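Local coordinates for glutathione S-transferase, N-terminal domain protein (Pseudomonas putida, PDB 4NAX) that binds oxidized glutathione disulfide, one per subunit of its dimer, and probably acts as a glutathione transferase, at residues G134-F139 with D151-E156; N191-Y196 with V202-F207. All blocks are in the same frame, centred on the assembly; numbering follows the deposited sequence.

Contact 1: residues G134-F139 with D151-E156. With GDS (oxidized glutathione disulfide), chain F; FMT (formic acid), chain E.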
ATOM      1  N   GLY A 134       2.354  12.788 -12.087  1.00 14.33           N
ATOM      2  CA  GLY A 134       1.447  12.809 -13.210  1.00 15.73           C
ATOM      3  C   GLY A 134       0.478  13.982 -13.108  1.00 15.66           C
ATOM      4  O   GLY A 134       0.262  14.719 -14.085  1.00 16.43           O
ATOM      5  N   PHE A 135      -0.097  14.201 -11.929  1.00 15.13           N
ATOM      6  CA  PHE A 135      -1.036  15.310 -11.784  1.00 15.36           C
ATOM      7  C   PHE A 135      -0.383  16.660 -12.084  1.00 15.53           C
ATOM      8  O   PHE A 135      -0.961  17.489 -12.798  1.00 16.28           O
ATOM      9  CB  PHE A 135      -1.674  15.365 -10.399  1.00 15.36           C
ATOM     10  CG  PHE A 135      -2.706  16.444 -10.293  1.00 15.58           C
ATOM     11  CD1 PHE A 135      -3.904  16.323 -10.989  1.00 18.14           C
ATOM     12  CD2 PHE A 135      -2.451  17.617  -9.600  1.00 16.52           C
ATOM     13  CE1 PHE A 135      -4.835  17.349 -10.969  1.00 19.13           C
ATOM     14  CE2 PHE A 135      -3.380  18.636  -9.571  1.00 17.27           C
ATOM     15  CZ  PHE A 135      -4.570  18.501 -10.253  1.00 18.59           C
ATOM     16  N   PHE A 136       0.811  16.881 -11.533  1.00 14.79           N
ATOM     17  CA  PHE A 136       1.483  18.180 -11.603  1.00 15.04           C
ATOM     18  C   PHE A 136       2.362  18.413 -12.825  1.00 15.52           C
ATOM     19  O   PHE A 136       2.876  19.523 -13.022  1.00 16.99           O
ATOM     20  CB  PHE A 136       2.253  18.459 -10.305  1.00 15.28           C
ATOM     21  CG  PHE A 136       1.351  18.756  -9.136  1.00 15.53           C
ATOM     22  CD1 PHE A 136       0.633  19.952  -9.093  1.00 15.96           C
ATOM     23  CD2 PHE A 136       1.183  17.850  -8.103  1.00 15.26           C
ATOM     24  CE1 PHE A 136      -0.214  20.229  -8.051  1.00 17.37           C
ATOM     25  CE2 PHE A 136       0.335  18.127  -7.043  1.00 16.36           C
ATOM     26  CZ  PHE A 136      -0.359  19.324  -7.012  1.00 16.39           C
ATOM     27  N   HIS A 137       2.508  17.387 -13.662  1.00 16.23           N
ATOM     28  CA  HIS A 137       3.287  17.513 -14.897  1.00 17.03           C
ATOM     29  C   HIS A 137       2.544  17.132 -16.173  1.00 18.05           C
ATOM     30  O   HIS A 137       2.895  17.600 -17.250  1.00 20.81           O
ATOM     31  CB  HIS A 137       4.577  16.688 -14.808  1.00 17.17           C
ATOM     32  CG  HIS A 137       5.468  16.847 -15.999  1.00 19.60           C
ATOM     33  ND1 HIS A 137       6.002  18.060 -16.372  1.00 22.34           N
ATOM     34  CD2 HIS A 137       5.891  15.952 -16.920  1.00 21.72           C
ATOM     35  CE1 HIS A 137       6.731  17.900 -17.460  1.00 25.41           C
ATOM     36  NE2 HIS A 137       6.681  16.630 -17.812  1.00 25.59           N
ATOM     37  N   PHE A 138       1.526  16.291 -16.050  1.00 17.64           N
ATOM     38  CA  PHE A 138       0.813  15.763 -17.212  1.00 19.27           C
ATOM     39  C   PHE A 138      -0.681  16.111 -17.229  1.00 19.20           C
ATOM     40  O   PHE A 138      -1.243  16.378 -18.293  1.00 23.59           O
ATOM     41  CB  PHE A 138       1.061  14.239 -17.292  1.00 20.66           C
ATOM     42  CG  PHE A 138       0.486  13.585 -18.519  1.00 23.87           C
ATOM     43  CD1 PHE A 138       1.103  13.727 -19.754  1.00 29.26           C
ATOM     44  CD2 PHE A 138      -0.661  12.820 -18.429  1.00 25.43           C
ATOM     45  CE1 PHE A 138       0.560  13.126 -20.884  1.00 31.57           C
ATOM     46  CE2 PHE A 138      -1.200  12.207 -19.547  1.00 31.22           C
ATOM     47  CZ  PHE A 138      -0.596  12.367 -20.773  1.00 31.43           C
ATOM     48  N   PHE A 139      -1.333  16.088 -16.071  1.00 18.92           N
ATOM     49  CA  PHE A 139      -2.753  16.406 -15.983  1.00 20.22           C
ATOM     50  C   PHE A 139      -2.941  17.880 -15.558  1.00 19.98           C
ATOM     51  O   PHE A 139      -2.074  18.704 -15.821  1.00 21.51           O
ATOM     52  CB  PHE A 139      -3.489  15.389 -15.092  1.00 20.84           C
ATOM     53  CG  PHE A 139      -3.405  13.965 -15.604  1.00 21.79           C
ATOM     54  CD1 PHE A 139      -4.083  13.582 -16.770  1.00 25.91           C
ATOM     55  CD2 PHE A 139      -2.656  13.002 -14.941  1.00 23.74           C
ATOM     56  CE1 PHE A 139      -4.008  12.279 -17.247  1.00 32.78           C
ATOM     57  CE2 PHE A 139      -2.581  11.701 -15.415  1.00 26.64           C
ATOM     58  CZ  PHE A 139      -3.251  11.338 -16.567  1.00 28.86           C
ATOM     59  N   ASP A 151       7.359  20.320  -7.527  1.00 16.86           N
ATOM     60  CA  ASP A 151       8.726  20.028  -7.126  1.00 18.63           C
ATOM     61  C   ASP A 151       8.777  19.094  -5.904  1.00 17.20           C
ATOM     62  O   ASP A 151       9.643  18.205  -5.819  1.00 18.54           O
ATOM     63  CB  ASP A 151       9.474  21.334  -6.880  1.00 18.58           C
ATOM     64  CG  ASP A 151       9.755  22.130  -8.176  1.00 20.19           C
ATOM     65  OD1 ASP A 151       9.544  21.637  -9.307  1.00 22.30           O
ATOM     66  OD2 ASP A 151      10.221  23.279  -8.032  1.00 25.76           O
ATOM     67  N   ARG A 152       7.830  19.240  -4.990  1.00 17.01           N
ATOM     68  CA  ARG A 152       7.709  18.323  -3.848  1.00 17.08           C
ATOM     69  C   ARG A 152       7.603  16.884  -4.332  1.00 16.42           C
ATOM     70  O   ARG A 152       8.314  15.994  -3.859  1.00 17.14           O
ATOM     71  CB  ARG A 152       6.491  18.695  -2.992  1.00 18.62           C
ATOM     72  CG  ARG A 152       6.088  17.696  -1.918  1.00 17.66           C
ATOM     73  CD  ARG A 152       4.938  18.223  -1.064  1.00 18.84           C
ATOM     74  NE  ARG A 152       4.419  17.262  -0.094  1.00 18.81           N
ATOM     75  CZ  ARG A 152       4.964  16.959   1.085  1.00 20.74           C
ATOM     76  NH1 ARG A 152       6.091  17.542   1.499  1.00 21.55           N
ATOM     77  NH2 ARG A 152       4.364  16.061   1.873  1.00 20.39           N
ATOM     78  N   TYR A 153       6.700  16.637  -5.273  1.00 15.62           N
ATOM     79  CA  TYR A 153       6.438  15.275  -5.744  1.00 15.72           C
ATOM     80  C   TYR A 153       7.519  14.750  -6.699  1.00 15.00           C
ATOM     81  O   TYR A 153       7.873  13.564  -6.660  1.00 15.26           O
ATOM     82  CB  TYR A 153       4.992  15.137  -6.282  1.00 15.67           C
ATOM     83  CG  TYR A 153       4.024  15.470  -5.161  1.00 14.84           C
ATOM     84  CD1 TYR A 153       3.952  14.671  -4.040  1.00 14.98           C
ATOM     85  CD2 TYR A 153       3.275  16.620  -5.177  1.00 15.47           C
ATOM     86  CE1 TYR A 153       3.151  14.991  -2.971  1.00 15.25           C
ATOM     87  CE2 TYR A 153       2.475  16.961  -4.105  1.00 16.10           C
ATOM     88  CZ  TYR A 153       2.417  16.152  -3.004  1.00 15.84           C
ATOM     89  OH  TYR A 153       1.641  16.545  -1.940  1.00 17.27           O
ATOM     90  N   VAL A 154       8.104  15.639  -7.493  1.00 15.38           N
ATOM     91  CA  VAL A 154       9.246  15.271  -8.321  1.00 16.75           C
ATOM     92  C   VAL A 154      10.439  14.869  -7.442  1.00 15.77           C
ATOM     93  O   VAL A 154      11.079  13.840  -7.661  1.00 16.28           O
ATOM     94  CB  VAL A 154       9.637  16.409  -9.279  1.00 16.49           C
ATOM     95  CG1 VAL A 154      10.993  16.169  -9.931  1.00 19.26           C
ATOM     96  CG2 VAL A 154       8.547  16.555 -10.323  1.00 18.81           C
ATOM     97  N   ASN A 155      10.768  15.699  -6.455  1.00 16.48           N
ATOM     98  CA  ASN A 155      11.885  15.413  -5.577  1.00 17.28           C
ATOM     99  C   ASN A 155      11.658  14.125  -4.805  1.00 15.02           C
ATOM    100  O   ASN A 155      12.576  13.320  -4.643  1.00 16.88           O
ATOM    101  CB  ASN A 155      12.147  16.594  -4.654  1.00 17.90           C
ATOM    102  CG  ASN A 155      12.810  17.753  -5.388  1.00 23.19           C
ATOM    103  OD1 ASN A 155      13.536  17.552  -6.364  1.00 32.07           O
ATOM    104  ND2 ASN A 155      12.539  18.977  -4.943  1.00 23.96           N
ATOM    105  N   GLU A 156      10.432  13.902  -4.340  1.00 15.53           N
ATOM    106  CA  GLU A 156      10.140  12.657  -3.632  1.00 15.55           C
ATOM    107  C   GLU A 156      10.240  11.449  -4.558  1.00 14.11           C
ATOM    108  O   GLU A 156      10.751  10.394  -4.165  1.00 14.96           O
ATOM    109  CB  GLU A 156       8.787  12.734  -2.943  1.00 15.83           C
ATOM    110  CG  GLU A 156       8.344  11.455  -2.276  1.00 15.52           C
ATOM    111  CD  GLU A 156       9.263  10.947  -1.178  1.00 17.85           C
ATOM    112  OE1 GLU A 156      10.220  11.647  -0.751  1.00 18.36           O
ATOM    113  OE2 GLU A 156       9.042   9.794  -0.759  1.00 20.28           O
TER
HETATM  114  N1  GDS F 301       4.741   3.418   3.946  1.00 12.94           N
HETATM  115  CA1 GDS F 301       5.562   3.670   5.137  1.00 12.13           C
HETATM  116  C1  GDS F 301       5.075   2.783   6.251  1.00 12.40           C
HETATM  117  OE1 GDS F 301       5.887   2.361   7.102  1.00 12.93           O
HETATM  118  OE2 GDS F 301       3.866   2.488   6.283  1.00 13.35           O
HETATM  119  CB1 GDS F 301       5.443   5.146   5.556  1.00 13.34           C
HETATM  120  CG1 GDS F 301       6.377   5.462   6.708  1.00 12.83           C
HETATM  121  CD1 GDS F 301       6.480   6.944   6.996  1.00 13.12           C
HETATM  122  O1  GDS F 301       5.880   7.784   6.326  1.00 13.96           O
HETATM  123  N2  GDS F 301       7.261   7.251   8.031  1.00 13.41           N
HETATM  124  CA2 GDS F 301       7.538   8.630   8.433  1.00 14.10           C
HETATM  125  C2  GDS F 301       9.020   8.904   8.354  1.00 14.07           C
HETATM  126  O2  GDS F 301       9.809   8.106   8.862  1.00 14.43           O
HETATM  127  CB2 GDS F 301       7.045   8.881   9.857  1.00 15.08           C
HETATM  128  SG2 GDS F 301       5.301   8.603  10.116  1.00 17.70           S
HETATM  129  N3  GDS F 301       9.407  10.041   7.786  1.00 15.91           N
HETATM  130  CA3 GDS F 301      10.814  10.435   7.751  1.00 17.50           C
HETATM  131  C3  GDS F 301      11.169  11.289   6.579  1.00 18.27           C
HETATM  132  OE3 GDS F 301      10.278  11.566   5.729  1.00 20.49           O
HETATM  133  OE4 GDS F 301      12.356  11.689   6.517  1.00 20.24           O
HETATM  134  N4  GDS F 301       3.430   9.324   5.728  1.00 13.91           N
HETATM  135  CA4 GDS F 301       2.605   8.922   4.600  1.00 14.49           C
HETATM  136  C4  GDS F 301       2.133   7.483   4.632  1.00 13.74           C
HETATM  137  OE5 GDS F 301       1.999   6.932   5.737  1.00 14.33           O
HETATM  138  OE6 GDS F 301       1.844   6.952   3.540  1.00 14.74           O
HETATM  139  C5  GDS F 301       3.410  10.556   6.223  1.00 14.79           C
HETATM  140  O5  GDS F 301       2.678  11.433   5.779  1.00 16.18           O
HETATM  141  CA5 GDS F 301       4.311  10.819   7.401  1.00 15.50           C
HETATM  142  N5  GDS F 301       4.893  12.146   7.333  1.00 16.58           N
HETATM  143  CB5 GDS F 301       3.502  10.671   8.698  1.00 16.19           C
HETATM  144  SG5 GDS F 301       4.504  10.648  10.187  1.00 19.90           S
HETATM  145  CA6 GDS F 301       7.674  13.872   4.843  1.00 25.95           C
HETATM  146  C6  GDS F 301       6.893  15.018   4.236  1.00 32.42           C
HETATM  147  OE7 GDS F 301       7.495  15.951   3.658  1.00 31.83           O
HETATM  148  OE8 GDS F 301       5.645  15.003   4.327  1.00 26.76           O
HETATM  149  N6  GDS F 301       9.011  13.802   4.276  1.00 33.52           N
HETATM  150  CB6 GDS F 301       7.865  14.078   6.346  1.00 27.31           C
HETATM  151  CG6 GDS F 301       6.612  13.815   7.167  1.00 21.63           C
HETATM  152  CD6 GDS F 301       6.180  12.362   7.083  1.00 19.32           C
HETATM  153  O6  GDS F 301       6.968  11.448   6.829  1.00 20.22           O
HETATM  154  C   FMT E 303       4.905  21.198 -15.150  1.00 19.10           C
HETATM  155  O1  FMT E 303       5.041  22.231 -14.514  1.00 27.81           O
HETATM  156  O2  FMT E 303       5.973  20.418 -15.276  1.00 26.16           O
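Phe136 and Tyr153 carry the apolar part of this contact between two helices of the all-helical C-terminal glutathione transferase domain. Their rings meet rim to rim, CE2 of Phe136 lying 3.8 Å from CD2 of Tyr153. The planes differ by a mere 6°, yet neither ring covers the other, and the centroids stay 5.8 Å apart; this is contact along the borders rather than a stack. In both residues CG sits beside the backbone N and anti to the carbonyl carbon (chi1 -71° in Phe136), which swings each ring into the gap between the helices. CD2 of Phe135 rests over the centre of one face of the Phe136 ring, and CG of Arg152 lies over one face of Tyr153.

The polar bonds point elsewhere. Arg152 runs extended from CG to NE and makes two hydrogen bonds to one carboxylate of the glutathione disulfide, NH1 to OE7 and NH2 to OE8, each 3.0 Å; the second is the straighter, at 168°. NH2 also bonds Gln132 of the second subunit, where Phe135 makes a cation-pi contact with Arg152. Asn30, Lys70, Glu89 and Ser90 of that subunit hold the same disulfide, so Arg152 reaches a pocket across the dimer interface. His137 ND1 donates a hydrogen bond of 2.6 Å to O2 of a formic acid molecule, probably from the crystallisation liquor; O2 lies in the imidazole plane.

Tyr153 OH bonds to Gln132 of the second subunit; Phe136 packs on Tyr153 of that subunit, and Tyr153 on its Phe136. Within the chain the contact joins the C-terminal end of helix 109-137 to the first part of helix 148-168.

Contact 2: residues N191-Y196 with V202-F207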
ATOM      1  N   ASN A 191       5.233   4.112 -16.341  1.00 14.26           N
ATOM      2  CA  ASN A 191       4.252   5.173 -16.483  1.00 14.88           C
ATOM      3  C   ASN A 191       4.854   6.558 -16.256  1.00 15.36           C
ATOM      4  O   ASN A 191       4.504   7.516 -16.952  1.00 16.76           O
ATOM      5  CB  ASN A 191       3.080   4.959 -15.528  1.00 16.77           C
ATOM      6  CG  ASN A 191       1.793   5.529 -16.065  1.00 17.01           C
ATOM      7  OD1 ASN A 191       1.405   5.221 -17.184  1.00 21.14           O
ATOM      8  ND2 ASN A 191       1.120   6.336 -15.272  1.00 19.31           N
ATOM      9  N   LEU A 192       5.757   6.649 -15.278  1.00 14.97           N
ATOM     10  CA  LEU A 192       6.402   7.896 -14.951  1.00 15.98           C
ATOM     11  C   LEU A 192       7.210   8.423 -16.132  1.00 16.65           C
ATOM     12  O   LEU A 192       7.170   9.626 -16.437  1.00 18.65           O
ATOM     13  CB  LEU A 192       7.283   7.713 -13.720  1.00 16.03           C
ATOM     14  CG  LEU A 192       8.042   8.926 -13.204  1.00 16.06           C
ATOM     15  CD1 LEU A 192       7.091   9.963 -12.655  1.00 17.58           C
ATOM     16  CD2 LEU A 192       9.029   8.484 -12.139  1.00 17.20           C
ATOM     17  N   VAL A 193       7.961   7.541 -16.786  1.00 17.14           N
ATOM     18  CA  VAL A 193       8.890   7.966 -17.832  1.00 19.50           C
ATOM     19  C   VAL A 193       8.307   7.967 -19.241  1.00 22.08           C
ATOM     20  O   VAL A 193       8.856   8.626 -20.119  1.00 28.66           O
ATOM     21  CB  VAL A 193      10.222   7.178 -17.780  1.00 19.93           C
ATOM     22  CG1 VAL A 193      10.834   7.299 -16.393  1.00 23.70           C
ATOM     23  CG2 VAL A 193      10.070   5.731 -18.200  1.00 22.23           C
ATOM     24  N   GLU A 194       7.202   7.258 -19.450  1.00 20.28           N
ATOM     25  CA  GLU A 194       6.519   7.215 -20.734  1.00 22.03           C
ATOM     26  C   GLU A 194       5.295   8.124 -20.696  1.00 22.86           C
ATOM     27  O   GLU A 194       5.377   9.290 -21.087  1.00 27.03           O
ATOM     28  CB  GLU A 194       6.180   5.769 -21.138  1.00 25.55           C
ATOM     29  CG  GLU A 194       7.413   4.906 -21.348  1.00 25.90           C
ATOM     30  CD  GLU A 194       7.147   3.556 -22.000  1.00 29.98           C
ATOM     31  OE1 GLU A 194       8.111   2.756 -22.055  1.00 37.39           O
ATOM     32  OE2 GLU A 194       6.008   3.269 -22.451  1.00 34.03           O
ATOM     33  N   ARG A 195       4.173   7.615 -20.204  1.00 22.23           N
ATOM     34  CA  ARG A 195       2.928   8.363 -20.238  1.00 22.35           C
ATOM     35  C   ARG A 195       3.039   9.761 -19.642  1.00 22.34           C
ATOM     36  O   ARG A 195       2.577  10.723 -20.248  1.00 25.03           O
ATOM     37  CB  ARG A 195       1.789   7.585 -19.583  1.00 24.83           C
ATOM     38  CG  ARG A 195       0.475   8.356 -19.522  1.00 29.70           C
ATOM     39  CD  ARG A 195      -0.698   7.411 -19.351  1.00 37.65           C
ATOM     40  NE  ARG A 195      -1.974   8.073 -19.078  1.00 43.79           N
ATOM     41  CZ  ARG A 195      -2.704   8.739 -19.974  1.00 42.53           C
ATOM     42  NH1 ARG A 195      -2.284   8.888 -21.230  1.00 54.79           N
ATOM     43  NH2 ARG A 195      -3.866   9.275 -19.605  1.00 45.04           N
ATOM     44  N   TYR A 196       3.649   9.892 -18.467  1.00 20.08           N
ATOM     45  CA  TYR A 196       3.679  11.197 -17.822  1.00 20.21           C
ATOM     46  C   TYR A 196       4.720  12.127 -18.388  1.00 22.60           C
ATOM     47  O   TYR A 196       4.780  13.293 -17.980  1.00 25.36           O
ATOM     48  CB  TYR A 196       3.933  11.086 -16.329  1.00 19.49           C
ATOM     49  CG  TYR A 196       2.871  10.417 -15.528  1.00 18.40           C
ATOM     50  CD1 TYR A 196       1.568  10.238 -16.005  1.00 19.09           C
ATOM     51  CD2 TYR A 196       3.155  10.034 -14.220  1.00 17.69           C
ATOM     52  CE1 TYR A 196       0.600   9.659 -15.210  1.00 20.42           C
ATOM     53  CE2 TYR A 196       2.195   9.446 -13.434  1.00 18.99           C
ATOM     54  CZ  TYR A 196       0.926   9.263 -13.913  1.00 18.06           C
ATOM     55  OH  TYR A 196      -0.001   8.661 -13.104  1.00 22.53           O
ATOM     56  N   VAL A 202      12.522  13.852 -13.655  1.00 22.85           N
ATOM     57  CA  VAL A 202      13.067  13.069 -12.538  1.00 22.29           C
ATOM     58  C   VAL A 202      14.521  12.648 -12.729  1.00 21.25           C
ATOM     59  O   VAL A 202      15.055  11.912 -11.906  1.00 25.55           O
ATOM     60  CB  VAL A 202      12.208  11.826 -12.207  1.00 20.98           C
ATOM     61  CG1 VAL A 202      10.764  12.237 -11.919  1.00 22.49           C
ATOM     62  CG2 VAL A 202      12.295  10.772 -13.303  1.00 20.03           C
ATOM     63  N   GLY A 203      15.165  13.118 -13.796  1.00 25.93           N
ATOM     64  CA  GLY A 203      16.570  12.804 -14.039  1.00 29.84           C
ATOM     65  C   GLY A 203      16.779  11.307 -14.156  1.00 23.46           C
ATOM     66  O   GLY A 203      17.694  10.746 -13.558  1.00 25.43           O
ATOM     67  N   PHE A 204      15.932  10.656 -14.946  1.00 25.40           N
ATOM     68  CA  PHE A 204      15.863   9.189 -14.986  1.00 22.20           C
ATOM     69  C   PHE A 204      17.161   8.540 -15.431  1.00 23.44           C
ATOM     70  O   PHE A 204      17.497   7.437 -14.998  1.00 22.83           O
ATOM     71  CB  PHE A 204      14.725   8.719 -15.909  1.00 23.10           C
ATOM     72  CG  PHE A 204      14.431   7.243 -15.807  1.00 21.40           C
ATOM     73  CD1 PHE A 204      14.027   6.684 -14.598  1.00 22.44           C
ATOM     74  CD2 PHE A 204      14.519   6.419 -16.913  1.00 23.17           C
ATOM     75  CE1 PHE A 204      13.753   5.340 -14.499  1.00 22.27           C
ATOM     76  CE2 PHE A 204      14.229   5.074 -16.816  1.00 25.00           C
ATOM     77  CZ  PHE A 204      13.851   4.530 -15.606  1.00 23.39           C
ATOM     78  N   ASP A 205      17.898   9.224 -16.301  1.00 27.06           N
ATOM     79  CA  ASP A 205      19.115   8.643 -16.831  1.00 27.16           C
ATOM     80  C   ASP A 205      20.182   8.418 -15.757  1.00 26.15           C
ATOM     81  O   ASP A 205      21.139   7.676 -15.998  1.00 32.01           O
ATOM     82  CB  ASP A 205      19.636   9.439 -18.032  1.00 32.89           C
ATOM     83  CG  ASP A 205      18.825   9.163 -19.278  1.00 62.54           C
ATOM     84  OD1 ASP A 205      18.692   7.977 -19.654  1.00 86.00           O
ATOM     85  OD2 ASP A 205      18.303  10.124 -19.874  1.00105.33           O
ATOM     86  N   GLN A 206      20.009   8.999 -14.567  1.00 24.46           N
ATOM     87  CA  GLN A 206      20.961   8.727 -13.496  1.00 30.32           C
ATOM     88  C   GLN A 206      20.730   7.382 -12.781  1.00 24.34           C
ATOM     89  O   GLN A 206      21.602   6.923 -12.047  1.00 32.26           O
ATOM     90  CB  GLN A 206      21.008   9.877 -12.493  1.00 42.77           C
ATOM     91  CG  GLN A 206      19.889   9.917 -11.479  1.00 36.66           C
ATOM     92  CD  GLN A 206      19.831  11.248 -10.748  1.00 86.40           C
ATOM     93  OE1 GLN A 206      20.742  11.582  -9.996  1.00103.80           O
ATOM     94  NE2 GLN A 206      18.756  12.012 -10.962  1.00 43.29           N
ATOM     95  N   PHE A 207      19.575   6.747 -12.984  1.00 21.09           N
ATOM     96  CA  PHE A 207      19.234   5.513 -12.273  1.00 19.66           C
ATOM     97  C   PHE A 207      19.463   4.311 -13.171  1.00 19.51           C
ATOM     98  O   PHE A 207      18.532   3.749 -13.754  1.00 20.60           O
ATOM     99  CB  PHE A 207      17.791   5.588 -11.761  1.00 18.62           C
ATOM    100  CG  PHE A 207      17.519   6.824 -10.930  1.00 18.62           C
ATOM    101  CD1 PHE A 207      18.083   6.969  -9.657  1.00 20.27           C
ATOM    102  CD2 PHE A 207      16.725   7.850 -11.420  1.00 19.74           C
ATOM    103  CE1 PHE A 207      17.863   8.114  -8.918  1.00 21.42           C
ATOM    104  CE2 PHE A 207      16.488   8.988 -10.674  1.00 20.57           C
ATOM    105  CZ  PHE A 207      17.055   9.117  -9.419  1.00 20.44           C
TER
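Gly203 O is gripped twice by Gln206, whose backbone N and side-chain NE2 each lie 3.1 Å from it and approach from opposite faces of the carbonyl plane. The NE2 bond is bent, 143° at the hydrogen, and its donor is tilted from that plane. Together with the bond from Phe207 N to Phe204 O, this pair closes the short 3-10 turn 204-206 that leads to Phe207, the N-cap residue of helix 208-219.

The two segments themselves meet through apolar groups. Val193 sets its CG1 methyl over the face of Phe204, 3.7 Å from the ring centroid and 12° off the normal, a CH-pi contact with the two side chains crossing at about a right angle. The ring is offered to that methyl because CG of Phe204 stands opposite the backbone N (chi1 -169°). Beside them, Leu192 and Val202 reach toward each other tip to tip, CD2 of Leu192 being 4.1 Å from CG1 of Val202. Leu161 of helix 148-168 touches both of these residues, while Phe204 also packs on Val210 and Leu214.

Between the two segments the attraction is therefore apolar, from dispersion and the burial of four hydrophobic side chains, whereas the polar bonding within 202-207 probably helps to set the shape of the loop, and with it the position of Phe204.

In the fold
Contacts 1 and 2 follow one another along the chain within the C-terminal domain, and their centres lie 12 Å apart. They meet where the chain leaves helix 109-137: Gly134 CA packs 3.4 Å from CD2 of Tyr196, and Phe138 CE1 lies 3.2 Å from Arg195 O. His137 NE2 strengthens the join with a hydrogen bond to Asn197 O, in the loop between 191-196 and 202-207. Helix 148-168 serves both, giving Tyr153 to contact 1 and Leu161 to contact 2. Arg152 of contact 1 binds the disulfide held by the second subunit, while the side chains of Phe136 and Leu192 lie about 9 and 10 Å from a bound disulfide.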